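Local coordinates for GCN5-related N-acetyltransferase (Kribbella flavida, PDB 4MY0), which binds acetyl-CoA and probably transfers its acetyl group to an amine, perhaps on an aminoglycoside, at residues C[101-104]-C[105-109]; C[228-232]-C[233-237]; C[353-356]-C[357-361]; C[30-33]-C[34-38]; C[217-221]-C[222-226]. All coordinates share one frame; numbering follows the deposited sequence.

Contact 1 of 5, residues C[101-104]-C[105-109]. With AC8 ([(2R,3R,4R,5R)-5-(6-amino-9H-purin-9-yl)-3,4-bis(phosphonooxy)tetrahydrofuran-2-yl]methyl (3R)-3-hydroxy-2,2-dimethyl-4-oxo-4-({3-oxo-3-[(2-sulfanylethyl)amino]propyl}amino)butyl dihydrogen diphosphate), chain L.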
loop_
_atom_site.group_PDB
_atom_site.type_symbol
_atom_site.label_atom_id
_atom_site.label_comp_id
_atom_site.label_asym_id
_atom_site.label_seq_id
_atom_site.Cartn_x
_atom_site.Cartn_y
_atom_site.Cartn_z
ATOM N N SER C 101 16.809 -15.568 32.078
ATOM C CA SER C 101 16.893 -14.948 33.399
ATOM C C SER C 101 18.211 -15.281 34.085
ATOM O O SER C 101 18.794 -14.446 34.785
ATOM C CB SER C 101 15.724 -15.421 34.279
ATOM O OG SER C 101 14.494 -14.915 33.793
ATOM N N LEU C 102 18.676 -16.508 33.893
ATOM C CA LEU C 102 19.948 -16.935 34.475
ATOM C C LEU C 102 21.076 -16.133 33.804
ATOM O O LEU C 102 21.990 -15.642 34.468
ATOM C CB LEU C 102 20.112 -18.451 34.283
ATOM C CG LEU C 102 21.250 -19.327 34.836
ATOM C CD1 LEU C 102 22.393 -19.333 33.898
ATOM C CD2 LEU C 102 21.726 -18.930 36.253
ATOM N N LEU C 103 20.981 -15.990 32.488
ATOM C CA LEU C 103 21.923 -15.200 31.704
ATOM C C LEU C 103 21.956 -13.764 32.209
ATOM O O LEU C 103 23.021 -13.212 32.469
ATOM C CB LEU C 103 21.457 -15.154 30.244
ATOM C CG LEU C 103 22.433 -14.993 29.073
ATOM C CD1 LEU C 103 21.780 -14.243 27.909
ATOM C CD2 LEU C 103 23.770 -14.384 29.449
HETATM N N MSE C 104 20.781 -13.147 32.294
HETATM C CA MSE C 104 20.700 -11.723 32.625
HETATM C C MSE C 104 21.150 -11.427 34.069
HETATM O O MSE C 104 21.741 -10.376 34.343
HETATM C CB MSE C 104 19.290 -11.215 32.378
HETATM C CG MSE C 104 18.914 -11.061 30.896
HETATM SE SE MSE C 104 20.106 -9.707 30.075
HETATM C CE MSE C 104 19.840 -8.251 31.388
ATOM N N ARG C 105 20.889 -12.348 34.993
ATOM C CA ARG C 105 21.431 -12.185 36.341
ATOM C C ARG C 105 22.956 -12.193 36.317
ATOM O O ARG C 105 23.591 -11.415 37.031
ATOM C CB ARG C 105 20.893 -13.246 37.295
ATOM C CG ARG C 105 19.432 -13.002 37.639
ATOM C CD ARG C 105 18.865 -14.085 38.529
ATOM N NE ARG C 105 17.405 -13.999 38.563
ATOM C CZ ARG C 105 16.592 -14.965 38.139
ATOM N NH1 ARG C 105 17.099 -16.099 37.666
ATOM N NH2 ARG C 105 15.274 -14.805 38.202
ATOM N N GLY C 106 23.542 -13.057 35.483
ATOM C CA GLY C 106 24.986 -13.071 35.309
ATOM C C GLY C 106 25.451 -11.764 34.684
ATOM O O GLY C 106 26.503 -11.234 35.044
ATOM N N VAL C 107 24.656 -11.240 33.755
ATOM C CA VAL C 107 24.963 -9.963 33.117
ATOM C C VAL C 107 24.958 -8.794 34.113
ATOM O O VAL C 107 25.877 -7.958 34.119
ATOM C CB VAL C 107 24.011 -9.675 31.934
ATOM C CG1 VAL C 107 24.078 -8.212 31.537
ATOM C CG2 VAL C 107 24.347 -10.557 30.745
ATOM N N LEU C 108 23.939 -8.738 34.963
ATOM C CA LEU C 108 23.873 -7.688 35.978
ATOM C C LEU C 108 25.036 -7.798 36.944
ATOM O O LEU C 108 25.620 -6.793 37.353
ATOM C CB LEU C 108 22.568 -7.771 36.754
ATOM C CG LEU C 108 21.293 -7.401 35.996
ATOM C CD1 LEU C 108 20.113 -7.387 36.953
ATOM C CD2 LEU C 108 21.423 -6.064 35.296
ATOM N N GLU C 109 25.379 -9.020 37.320
ATOM C CA GLU C 109 26.496 -9.208 38.236
ATOM C C GLU C 109 27.820 -8.749 37.607
ATOM O O GLU C 109 28.608 -8.044 38.249
ATOM C CB GLU C 109 26.575 -10.665 38.699
ATOM C CG GLU C 109 27.422 -10.831 39.950
ATOM C CD GLU C 109 27.034 -9.837 41.043
ATOM O OE1 GLU C 109 25.819 -9.666 41.305
ATOM O OE2 GLU C 109 27.944 -9.212 41.636
HETATM N N1A AC8 L . 6.534 -13.029 25.499
HETATM O O1A AC8 L . 14.012 -16.596 31.721
HETATM P P1A AC8 L . 12.841 -16.933 30.810
HETATM C C1B AC8 L . 8.705 -14.301 29.958
HETATM S S1P AC8 L . 15.860 -8.036 23.940
HETATM C C2A AC8 L . 6.052 -12.867 26.745
HETATM O O2A AC8 L . 12.486 -18.382 30.633
HETATM P P2A AC8 L . 13.821 -16.820 28.104
HETATM C C2B AC8 L . 8.541 -15.645 30.631
HETATM O O2B AC8 L . 7.162 -16.035 30.618
HETATM O O2C AC8 L . 7.423 -18.297 31.670
HETATM C C2P AC8 L . 15.430 -9.800 23.743
HETATM N N3A AC8 L . 6.765 -13.271 27.807
HETATM O O3A AC8 L . 13.139 -16.196 29.422
HETATM C C3B AC8 L . 9.058 -15.345 32.042
HETATM O O3B AC8 L . 8.040 -14.654 32.773
HETATM P P3B AC8 L . 7.058 -15.320 33.883
HETATM O O3C AC8 L . 7.234 -18.049 29.175
HETATM C C3P AC8 L . 16.074 -10.123 22.414
HETATM C C4A AC8 L . 7.987 -13.843 27.626
HETATM O O4A AC8 L . 14.917 -17.779 28.517
HETATM C C4B AC8 L . 10.142 -14.303 31.837
HETATM O O4B AC8 L . 9.883 -13.732 30.549
HETATM O O4C AC8 L . 5.220 -17.585 30.622
HETATM P P4C AC8 L . 6.727 -17.604 30.521
HETATM N N4P AC8 L . 15.906 -11.477 21.893
HETATM C C5A AC8 L . 8.503 -14.009 26.350
HETATM O O5A AC8 L . 12.723 -17.264 27.182
HETATM C C5B AC8 L . 11.548 -14.893 31.859
HETATM O O5B AC8 L . 11.496 -16.180 31.255
HETATM C C5P AC8 L . 14.820 -12.056 21.392
HETATM O O5P AC8 L . 13.737 -11.480 21.385
HETATM C C6A AC8 L . 7.744 -13.584 25.265
HETATM N N6A AC8 L . 8.204 -13.731 23.995
HETATM O O6A AC8 L . 14.481 -15.503 27.467
HETATM C C6P AC8 L . 15.018 -13.443 20.826
HETATM N N7A AC8 L . 9.714 -14.605 26.465
HETATM O O7A AC8 L . 6.468 -16.571 33.275
HETATM C C7P AC8 L . 13.830 -14.404 20.976
HETATM C C8A AC8 L . 9.946 -14.793 27.789
HETATM O O8A AC8 L . 7.959 -15.577 35.074
HETATM N N8P AC8 L . 13.666 -14.678 22.406
HETATM N N9A AC8 L . 8.883 -14.338 28.485
HETATM O O9A AC8 L . 6.025 -14.236 34.100
HETATM C C9P AC8 L . 14.576 -15.128 23.267
HETATM O O9P AC8 L . 15.709 -15.386 22.894
HETATM C CAP AC8 L . 14.186 -15.338 24.720
HETATM O OAP AC8 L . 12.874 -15.896 24.797
HETATM C CBP AC8 L . 14.196 -14.056 25.565
HETATM C CCP AC8 L . 13.694 -14.414 26.973
HETATM C CDP AC8 L . 15.613 -13.500 25.667
HETATM C CEP AC8 L . 13.279 -12.995 24.980
#
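Ser-101 and Arg-105, one helical turn apart, illustrate how the first turn of a GNAT helix serves both a cofactor and itself. The serine hydroxyl, turned back beside its own backbone N (chi1 -68°), donates to O1A in the pyrophosphate of AC8, a coenzyme A-like ligand, with OG and O1A 2.7 Å apart. The backbone N of Ser-101 gives O1A a second hydrogen bond, so two donors of one residue grip a single phosphate oxygen. Over the methylene of Ser-101 lies one face of the Arg-105 guanidinium, NH1 being 3.7 Å from CB. The arginine chain reaches back there by leaving beside its backbone N and then running extended from CG to NE. On the apolar side, Leu-103 CD2 meets Val-107 CG2 at 4.1 Å. Selenomethionine Met-104, its chain bent at both chi2 and chi3, brings its CE to 4.2 Å from Val-107 CG1. Backbone bonds from Arg-105, Gly-106, Val-107 and Leu-108 to the carbonyls four residues earlier keep the spiral regular. Gly-98 and Gly-100 also bind AC8 through their N atoms, as in the pyrophosphate loop of GNAT enzymes. Helix 99-113 links strands 78-90 and 118-121, packing Leu-103 and Val-107 on Leu-54 and Ala-66, and Met-104 on Ile-85.

Contact 2 of 5, residues C[228-232]-C[233-237]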
loop_
_atom_site.group_PDB
_atom_site.type_symbol
_atom_site.label_atom_id
_atom_site.label_comp_id
_atom_site.label_asym_id
_atom_site.label_seq_id
_atom_site.Cartn_x
_atom_site.Cartn_y
_atom_site.Cartn_z
ATOM N N LEU C 228 22.922 15.987 14.930
ATOM C CA LEU C 228 23.300 17.362 14.630
ATOM C C LEU C 228 23.473 18.086 15.947
ATOM O O LEU C 228 22.581 18.068 16.798
ATOM C CB LEU C 228 22.241 18.071 13.784
ATOM C CG LEU C 228 22.713 19.383 13.146
ATOM C CD1 LEU C 228 22.017 19.617 11.793
ATOM C CD2 LEU C 228 22.484 20.556 14.091
ATOM N N VAL C 229 24.625 18.722 16.112
ATOM C CA VAL C 229 24.899 19.524 17.300
ATOM C C VAL C 229 25.273 20.929 16.845
ATOM O O VAL C 229 26.098 21.100 15.950
ATOM C CB VAL C 229 26.045 18.907 18.122
ATOM C CG1 VAL C 229 26.533 19.865 19.209
ATOM C CG2 VAL C 229 25.585 17.581 18.728
ATOM N N ALA C 230 24.648 21.939 17.437
ATOM C CA ALA C 230 24.968 23.313 17.067
ATOM C C ALA C 230 24.836 24.241 18.269
ATOM O O ALA C 230 23.810 24.238 18.958
ATOM C CB ALA C 230 24.076 23.776 15.943
ATOM N N HIS C 231 25.869 25.042 18.506
ATOM C CA HIS C 231 25.871 25.958 19.637
ATOM C C HIS C 231 25.255 27.317 19.313
ATOM O O HIS C 231 24.801 28.019 20.216
ATOM C CB HIS C 231 27.293 26.144 20.172
ATOM C CG HIS C 231 27.911 24.883 20.689
ATOM N ND1 HIS C 231 29.258 24.772 20.968
ATOM C CD2 HIS C 231 27.367 23.677 20.978
ATOM C CE1 HIS C 231 29.514 23.553 21.410
ATOM N NE2 HIS C 231 28.383 22.870 21.430
ATOM N N SER C 232 25.243 27.695 18.036
ATOM C CA SER C 232 24.750 29.014 17.646
ATOM C C SER C 232 23.721 28.917 16.531
ATOM O O SER C 232 23.680 27.930 15.797
ATOM C CB SER C 232 25.898 29.921 17.196
ATOM O OG SER C 232 26.351 29.543 15.911
ATOM N N GLU C 233 22.898 29.953 16.399
ATOM C CA GLU C 233 21.834 29.952 15.402
ATOM C C GLU C 233 22.402 29.850 13.989
ATOM O O GLU C 233 21.971 29.012 13.204
ATOM C CB GLU C 233 20.982 31.214 15.541
ATOM C CG GLU C 233 19.729 31.230 14.676
ATOM C CD GLU C 233 19.108 32.616 14.588
ATOM O OE1 GLU C 233 18.155 32.791 13.791
ATOM O OE2 GLU C 233 19.580 33.527 15.308
ATOM N N ALA C 234 23.367 30.708 13.671
ATOM C CA ALA C 234 24.006 30.668 12.363
ATOM C C ALA C 234 24.541 29.270 12.009
ATOM O O ALA C 234 24.397 28.808 10.878
ATOM C CB ALA C 234 25.120 31.710 12.286
ATOM N N THR C 235 25.159 28.597 12.972
ATOM C CA THR C 235 25.720 27.279 12.707
ATOM C C THR C 235 24.627 26.235 12.510
ATOM O O THR C 235 24.745 25.371 11.641
ATOM C CB THR C 235 26.669 26.847 13.832
ATOM O OG1 THR C 235 27.775 27.745 13.867
ATOM C CG2 THR C 235 27.187 25.445 13.599
ATOM N N ALA C 236 23.567 26.303 13.314
ATOM C CA ALA C 236 22.455 25.369 13.136
ATOM C C ALA C 236 21.873 25.506 11.730
ATOM O O ALA C 236 21.650 24.508 11.036
ATOM C CB ALA C 236 21.380 25.580 14.204
ATOM N N ARG C 237 21.648 26.745 11.305
ATOM C CA ARG C 237 21.086 26.983 9.985
ATOM C C ARG C 237 22.001 26.398 8.914
ATOM O O ARG C 237 21.539 25.685 8.025
ATOM C CB ARG C 237 20.848 28.474 9.765
ATOM C CG ARG C 237 19.744 29.050 10.640
ATOM C CD ARG C 237 19.584 30.568 10.421
ATOM N NE ARG C 237 18.411 31.102 11.113
ATOM C CZ ARG C 237 17.165 31.006 10.649
ATOM N NH1 ARG C 237 16.927 30.402 9.492
ATOM N NH2 ARG C 237 16.155 31.519 11.335
#
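The backbone leaves strand 222-230 after Ala-230, turns through His-231 and Ser-232 and enters helix 233-244, whose first turn is closed by Ala-236 N donating to Ser-232 O at 3.0 Å. Ser-232 is the N-cap. Its hydroxyl sits between the backbone N and the carbonyl carbon (chi1 75°), where OG accepts a weak bond from Thr-235 N at 3.3 Å. The Thr-235 hydroxyl lies 3.1 Å from the same OG, and Asp-211 ties the two together: its carboxylate is hydrogen-bonded to both hydroxyls, one oxygen to each. An anion at this helix start should be favourably placed with respect to the helix dipole. Beneath the cap the packing is close, Ala-230 CB resting 3.7 Å from Ala-236 CB, methyl against methyl, which lets the end of the strand lie close against the first helical turn. Along the helix, Glu-233 and Arg-237 form a salt bridge, with NE 3.2 Å from OE1; the oxygen lies in the guanidinium plane, whereas NE comes to it from the anti side and well out of the carboxylate plane. This junction opens the unit strand 222-230, helix 233-244, strand 252-256, with Val-229 packed on helix 168-182 and Ala-236 on Thr-362 of the third subunit.

Contact 3 of 5, residues C[353-356]-C[357-361]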
loop_
_atom_site.group_PDB
_atom_site.type_symbol
_atom_site.label_atom_id
_atom_site.label_comp_id
_atom_site.label_asym_id
_atom_site.label_seq_id
_atom_site.Cartn_x
_atom_site.Cartn_y
_atom_site.Cartn_z
ATOM N N ALA C 353 15.062 8.438 36.219
ATOM C CA ALA C 353 14.945 8.934 34.853
ATOM C C ALA C 353 14.053 10.171 34.740
ATOM O O ALA C 353 13.891 10.707 33.645
ATOM C CB ALA C 353 14.416 7.828 33.932
ATOM N N GLY C 354 13.452 10.599 35.850
ATOM C CA GLY C 354 12.575 11.763 35.846
ATOM C C GLY C 354 11.095 11.503 35.562
ATOM O O GLY C 354 10.333 12.432 35.310
ATOM N N THR C 355 10.664 10.248 35.604
ATOM C CA THR C 355 9.236 9.955 35.451
ATOM C C THR C 355 8.466 10.574 36.633
ATOM O O THR C 355 8.866 10.420 37.783
ATOM C CB THR C 355 9.005 8.430 35.374
ATOM O OG1 THR C 355 9.855 7.878 34.359
ATOM C CG2 THR C 355 7.545 8.087 35.054
ATOM N N PRO C 356 7.365 11.293 36.352
ATOM C CA PRO C 356 6.600 11.970 37.419
ATOM C C PRO C 356 6.079 10.995 38.479
ATOM O O PRO C 356 5.684 9.868 38.142
ATOM C CB PRO C 356 5.405 12.594 36.673
ATOM C CG PRO C 356 5.786 12.609 35.219
ATOM C CD PRO C 356 6.770 11.483 35.015
ATOM N N LEU C 357 6.064 11.424 39.737
ATOM C CA LEU C 357 5.627 10.558 40.824
ATOM C C LEU C 357 4.165 10.153 40.655
ATOM O O LEU C 357 3.790 9.022 40.973
ATOM C CB LEU C 357 5.839 11.230 42.186
ATOM C CG LEU C 357 7.083 10.823 42.984
ATOM C CD1 LEU C 357 7.023 9.366 43.427
ATOM C CD2 LEU C 357 8.317 11.060 42.163
ATOM N N ALA C 358 3.345 11.078 40.159
ATOM C CA ALA C 358 1.939 10.780 39.902
ATOM C C ALA C 358 1.788 9.521 39.037
ATOM O O ALA C 358 0.986 8.635 39.347
ATOM C CB ALA C 358 1.263 11.962 39.241
ATOM N N ALA C 359 2.565 9.444 37.961
ATOM C CA ALA C 359 2.507 8.289 37.069
ATOM C C ALA C 359 2.986 7.005 37.736
ATOM O O ALA C 359 2.437 5.926 37.482
ATOM C CB ALA C 359 3.309 8.551 35.793
ATOM N N LEU C 360 4.027 7.112 38.564
ATOM C CA LEU C 360 4.583 5.946 39.246
ATOM C C LEU C 360 3.611 5.378 40.277
ATOM O O LEU C 360 3.570 4.164 40.514
ATOM C CB LEU C 360 5.898 6.303 39.939
ATOM C CG LEU C 360 7.014 6.773 39.016
ATOM C CD1 LEU C 360 8.255 7.060 39.819
ATOM C CD2 LEU C 360 7.285 5.714 37.964
ATOM N N ARG C 361 2.840 6.254 40.906
ATOM C CA ARG C 361 1.878 5.796 41.893
ATOM C C ARG C 361 0.707 5.124 41.189
ATOM O O ARG C 361 0.265 4.057 41.596
ATOM C CB ARG C 361 1.386 6.956 42.752
ATOM C CG ARG C 361 2.429 7.490 43.702
ATOM C CD ARG C 361 1.793 8.421 44.731
ATOM N NE ARG C 361 2.795 8.973 45.641
ATOM C CZ ARG C 361 3.157 8.401 46.788
ATOM N NH1 ARG C 361 4.079 8.974 47.554
ATOM N NH2 ARG C 361 2.599 7.255 47.169
#
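Apolar contact between Thr-355 and Leu-360 bridges the start of this short helix. The threonine methyl CG2 meets Leu-360 CD2 at 3.8 Å, the two side chains crossing at a slant. Leu-360 can reach back because its CG lies beside the backbone N (chi1 -62°). Ala-359 adds its methyl, CB standing 4.3 Å from the same Thr-355 CG2. Leu-360 and Leu-357 are further enclosed by Leu-351 of helix 345-352 and by Val-366.

Hydrogen bonding is led by the backbone. Leu-360 N donates to Pro-356 O at 3.2 Å, closing the first helical turn. Since Pro-356 holds the N-cap position without a polar side chain, the helix start borrows an acceptor from elsewhere: Asp-378 OD1 takes the N-H of Leu-357. Thr-355 OG1, turned toward the preceding helix, bonds to Ala-350 O.

Across the subunit boundary, Pro-356 and Ala-359 pack on Asn-260 of the third subunit. The turn as a whole is a helix-to-helix corner: a Schellman motif at Gly-354, with positive phi (89°), ends helix 345-352, and helix 357-362 begins three residues later, within the sterol carrier protein-like domain.

Contact 4 of 5, residues C[30-33]-C[34-38]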
loop_
_atom_site.group_PDB
_atom_site.type_symbol
_atom_site.label_atom_id
_atom_site.label_comp_id
_atom_site.label_asym_id
_atom_site.label_seq_id
_atom_site.Cartn_x
_atom_site.Cartn_y
_atom_site.Cartn_z
ATOM N N GLY C 30 17.563 -13.370 12.981
ATOM C CA GLY C 30 17.621 -13.515 11.542
ATOM C C GLY C 30 19.052 -13.750 11.088
ATOM O O GLY C 30 19.989 -13.605 11.877
ATOM N N LEU C 31 19.213 -14.081 9.809
ATOM C CA LEU C 31 20.508 -14.433 9.237
ATOM C C LEU C 31 21.330 -13.182 8.984
ATOM O O LEU C 31 20.775 -12.129 8.668
ATOM C CB LEU C 31 20.303 -15.164 7.907
ATOM C CG LEU C 31 19.202 -16.222 7.870
ATOM C CD1 LEU C 31 18.948 -16.685 6.429
ATOM C CD2 LEU C 31 19.552 -17.397 8.780
ATOM N N LEU C 32 22.650 -13.288 9.120
ATOM C CA LEU C 32 23.535 -12.180 8.762
ATOM C C LEU C 32 24.112 -12.376 7.374
ATOM O O LEU C 32 24.504 -13.486 7.014
ATOM C CB LEU C 32 24.684 -12.045 9.760
ATOM C CG LEU C 32 24.362 -11.305 11.048
ATOM C CD1 LEU C 32 25.592 -11.231 11.929
ATOM C CD2 LEU C 32 23.838 -9.918 10.726
ATOM N N ALA C 33 24.167 -11.295 6.599
ATOM C CA ALA C 33 24.852 -11.322 5.309
ATOM C C ALA C 33 26.339 -11.604 5.538
ATOM O O ALA C 33 26.840 -11.429 6.650
ATOM C CB ALA C 33 24.657 -10.004 4.575
ATOM N N ALA C 34 27.042 -12.045 4.497
ATOM C CA ALA C 34 28.451 -12.415 4.628
ATOM C C ALA C 34 29.314 -11.262 5.152
ATOM O O ALA C 34 30.107 -11.433 6.084
ATOM C CB ALA C 34 28.991 -12.937 3.300
ATOM N N GLY C 35 29.144 -10.084 4.559
ATOM C CA GLY C 35 29.916 -8.921 4.955
ATOM C C GLY C 35 29.596 -8.434 6.358
ATOM O O GLY C 35 30.424 -7.790 7.005
ATOM N N ALA C 36 28.393 -8.741 6.833
ATOM C CA ALA C 36 27.939 -8.263 8.138
ATOM C C ALA C 36 28.434 -9.166 9.260
ATOM O O ALA C 36 28.622 -8.720 10.394
ATOM C CB ALA C 36 26.414 -8.157 8.167
ATOM N N ARG C 37 28.634 -10.438 8.929
ATOM C CA ARG C 37 29.157 -11.426 9.862
ATOM C C ARG C 37 30.613 -11.104 10.201
ATOM O O ARG C 37 31.012 -11.103 11.373
ATOM C CB ARG C 37 29.058 -12.817 9.239
ATOM C CG ARG C 37 29.405 -13.955 10.179
ATOM C CD ARG C 37 29.370 -15.288 9.450
ATOM N NE ARG C 37 29.520 -16.413 10.366
ATOM C CZ ARG C 37 30.691 -16.861 10.804
ATOM N NH1 ARG C 37 30.736 -17.891 11.637
ATOM N NH2 ARG C 37 31.818 -16.279 10.409
ATOM N N GLU C 38 31.391 -10.833 9.158
ATOM C CA GLU C 38 32.773 -10.382 9.293
ATOM C C GLU C 38 32.912 -9.228 10.285
ATOM O O GLU C 38 33.794 -9.242 11.148
ATOM C CB GLU C 38 33.305 -9.947 7.927
ATOM C CG GLU C 38 34.652 -9.245 7.977
ATOM C CD GLU C 38 35.397 -9.335 6.659
ATOM O OE1 GLU C 38 36.600 -9.666 6.682
ATOM O OE2 GLU C 38 34.774 -9.085 5.602
#
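Ala-33 O is the acceptor on which this helix start turns, receiving two backbone N-H groups of the first turn. Arg-37 N reaches it at 3.1 Å, in the i to i+4 pattern that opens an alpha helix. The second donor, Ala-36 N, also stands 3.1 Å from Ala-33 O, but its bond is weak, bent to 132° at the hydrogen. One carbonyl thus serves two donors of unequal quality. The next carbonyl, Ala-34 O, also faces two donors, Arg-37 N and Glu-38 N, but both bonds are weak. Being alanine, the N-cap residue Ala-33 brings no side-chain acceptor to the helix start.

The apolar share falls to Leu-32. Its CG lies beside the backbone N (chi1 -81°), and the branched end spans the turn: CD2 touches Ala-36 CB at 4.0 Å, whereas CD1 approaches Arg-37 CA at 4.1 Å. The Arg-37 chain leaves extended, and its charge is met by a salt bridge from NH1 to Asp-19. That bridge reaches helix 18-26, on which Leu-32 also packs through Arg-25, and Arg-37 through Leu-22; the loop thereby joins helix 18-26 to helix 34-49 at the surface of the first GNAT domain.

Contact 5 of 5, residues C[217-221]-C[222-226]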
loop_
_atom_site.group_PDB
_atom_site.type_symbol
_atom_site.label_atom_id
_atom_site.label_comp_id
_atom_site.label_asym_id
_atom_site.label_seq_id
_atom_site.Cartn_x
_atom_site.Cartn_y
_atom_site.Cartn_z
ATOM N N ASN C 217 23.287 10.343 6.340
ATOM C CA ASN C 217 23.486 9.294 5.339
ATOM C C ASN C 217 22.207 9.050 4.548
ATOM O O ASN C 217 21.151 9.605 4.877
ATOM C CB ASN C 217 23.949 7.992 6.007
ATOM C CG ASN C 217 23.166 7.676 7.272
ATOM O OD1 ASN C 217 21.992 7.313 7.216
ATOM N ND2 ASN C 217 23.818 7.823 8.425
ATOM N N TRP C 218 22.296 8.224 3.506
ATOM C CA TRP C 218 21.115 7.887 2.715
ATOM C C TRP C 218 20.250 6.869 3.421
ATOM O O TRP C 218 20.768 5.915 3.999
ATOM C CB TRP C 218 21.530 7.326 1.361
ATOM C CG TRP C 218 22.112 8.377 0.471
ATOM C CD1 TRP C 218 23.438 8.610 0.225
ATOM C CD2 TRP C 218 21.385 9.357 -0.281
ATOM N NE1 TRP C 218 23.571 9.666 -0.640
ATOM C CE2 TRP C 218 22.326 10.139 -0.971
ATOM C CE3 TRP C 218 20.024 9.628 -0.457
ATOM C CZ2 TRP C 218 21.952 11.188 -1.812
ATOM C CZ3 TRP C 218 19.653 10.667 -1.288
ATOM C CH2 TRP C 218 20.615 11.442 -1.950
ATOM N N SER C 219 18.933 7.058 3.340
ATOM C CA SER C 219 17.976 6.064 3.830
ATOM C C SER C 219 16.869 5.861 2.773
ATOM O O SER C 219 15.899 6.612 2.740
ATOM C CB SER C 219 17.384 6.520 5.168
ATOM O OG SER C 219 16.653 5.488 5.799
ATOM N N ASP C 220 17.047 4.873 1.896
ATOM C CA ASP C 220 16.066 4.547 0.846
ATOM C C ASP C 220 15.572 5.740 0.043
ATOM O O ASP C 220 14.365 5.969 -0.038
ATOM C CB ASP C 220 14.835 3.857 1.435
ATOM C CG ASP C 220 15.175 2.589 2.173
ATOM O OD1 ASP C 220 15.577 1.602 1.515
ATOM O OD2 ASP C 220 15.012 2.581 3.412
ATOM N N GLY C 221 16.484 6.503 -0.532
ATOM C CA GLY C 221 16.085 7.634 -1.349
ATOM C C GLY C 221 15.923 8.918 -0.558
ATOM O O GLY C 221 15.927 10.011 -1.133
ATOM N N ASP C 222 15.767 8.807 0.759
ATOM C CA ASP C 222 15.778 10.010 1.588
ATOM C C ASP C 222 17.095 10.146 2.355
ATOM O O ASP C 222 17.952 9.259 2.310
ATOM C CB ASP C 222 14.595 10.007 2.550
ATOM C CG ASP C 222 13.259 10.080 1.818
ATOM O OD1 ASP C 222 13.120 10.923 0.887
ATOM O OD2 ASP C 222 12.362 9.282 2.171
ATOM N N LEU C 223 17.246 11.252 3.069
ATOM C CA LEU C 223 18.419 11.429 3.915
ATOM C C LEU C 223 18.006 11.258 5.372
ATOM O O LEU C 223 16.849 11.524 5.758
ATOM C CB LEU C 223 19.055 12.799 3.683
ATOM C CG LEU C 223 19.649 13.013 2.297
ATOM C CD1 LEU C 223 20.013 14.476 2.111
ATOM C CD2 LEU C 223 20.870 12.134 2.095
ATOM N N GLN C 224 18.941 10.769 6.168
ATOM C CA GLN C 224 18.686 10.560 7.577
ATOM C C GLN C 224 19.815 11.214 8.369
ATOM O O GLN C 224 20.991 10.942 8.127
ATOM C CB GLN C 224 18.648 9.074 7.887
ATOM C CG GLN C 224 18.695 8.790 9.377
ATOM C CD GLN C 224 18.819 7.319 9.677
ATOM O OE1 GLN C 224 17.922 6.541 9.369
ATOM N NE2 GLN C 224 19.941 6.924 10.283
ATOM N N VAL C 225 19.451 12.073 9.310
ATOM C CA VAL C 225 20.442 12.713 10.175
ATOM C C VAL C 225 20.609 11.850 11.426
ATOM O O VAL C 225 19.635 11.605 12.139
ATOM C CB VAL C 225 19.995 14.136 10.535
ATOM C CG1 VAL C 225 20.904 14.744 11.602
ATOM C CG2 VAL C 225 19.964 15.009 9.275
ATOM N N ASP C 226 21.822 11.344 11.661
ATOM C CA ASP C 226 22.107 10.555 12.862
ATOM C C ASP C 226 22.286 11.480 14.056
ATOM O O ASP C 226 21.930 11.141 15.185
ATOM C CB ASP C 226 23.389 9.726 12.703
ATOM C CG ASP C 226 23.225 8.541 11.768
ATOM O OD1 ASP C 226 22.072 8.121 11.501
ATOM O OD2 ASP C 226 24.273 8.018 11.314
#
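Trp-218 and Leu-223 meet in a CH-pi contact: the leucine methyl CD2 sits over one face of the indole, 3.7 Å from the centroid of the six-membered ring and 12° off its normal. Both side chains leave beside their backbone N, which brings the methyl over the ring even though the side chains of this non-hydrogen-bonded pair diverge at their start. On the other face of the hairpin, Asn-217 and Gln-224 lie side by side, their amide planes 72° apart. Asp-226 serves both amides: Gln-224 NE2 donates to OD1 at 2.7 Å, and Asn-217 ND2 gives OD2 a weak bond at 2.9 Å. The carboxylate thus orients the Gln-224 amide and contributes, weakly, to that of Asn-217, whose ND2 also has a weak bond to Asn-204.

Behind these groups stands a beta hairpin with a two-residue loop, a type I' turn from Ser-219 to Asp-222. The positive phi angles of Asp-220 and Gly-221 suit that turn. Ser-219 N donates to Asp-222 O at 2.6 Å, and Asp-222 N returns to Ser-219 O at 3.0 Å. Farther along, Gln-224 N donates to Asn-217 O at 2.8 Å.

Further out, the indole meets the Phe-205 ring at steeply inclined planes, while its NE1 donates to Ala-26 O of the fourth subunit. Strand 252-256 flanks Leu-223 and Val-225 through backbone bonds.

Overall arrangement
Each of the five contacts closes only a local turn, and all lie in series along the chain, none nesting within or crossing another. From the N terminus, contact 4 starts helix 34-49 and contact 1 follows on the coenzyme-binding helix of the same GNAT domain, about 27 Å away between centres. In the second GNAT range, contact 5 turns the hairpin of strands 212-219 and 222-230; contact 2 continues directly, leading the latter strand into helix 233-244. Contact 3 comes last, joining two helices of the sterol carrier protein-like domain. Contacts 1 and 2 lie on opposite sides of the chain's centre, while contacts 2 and 3 both touch the third subunit.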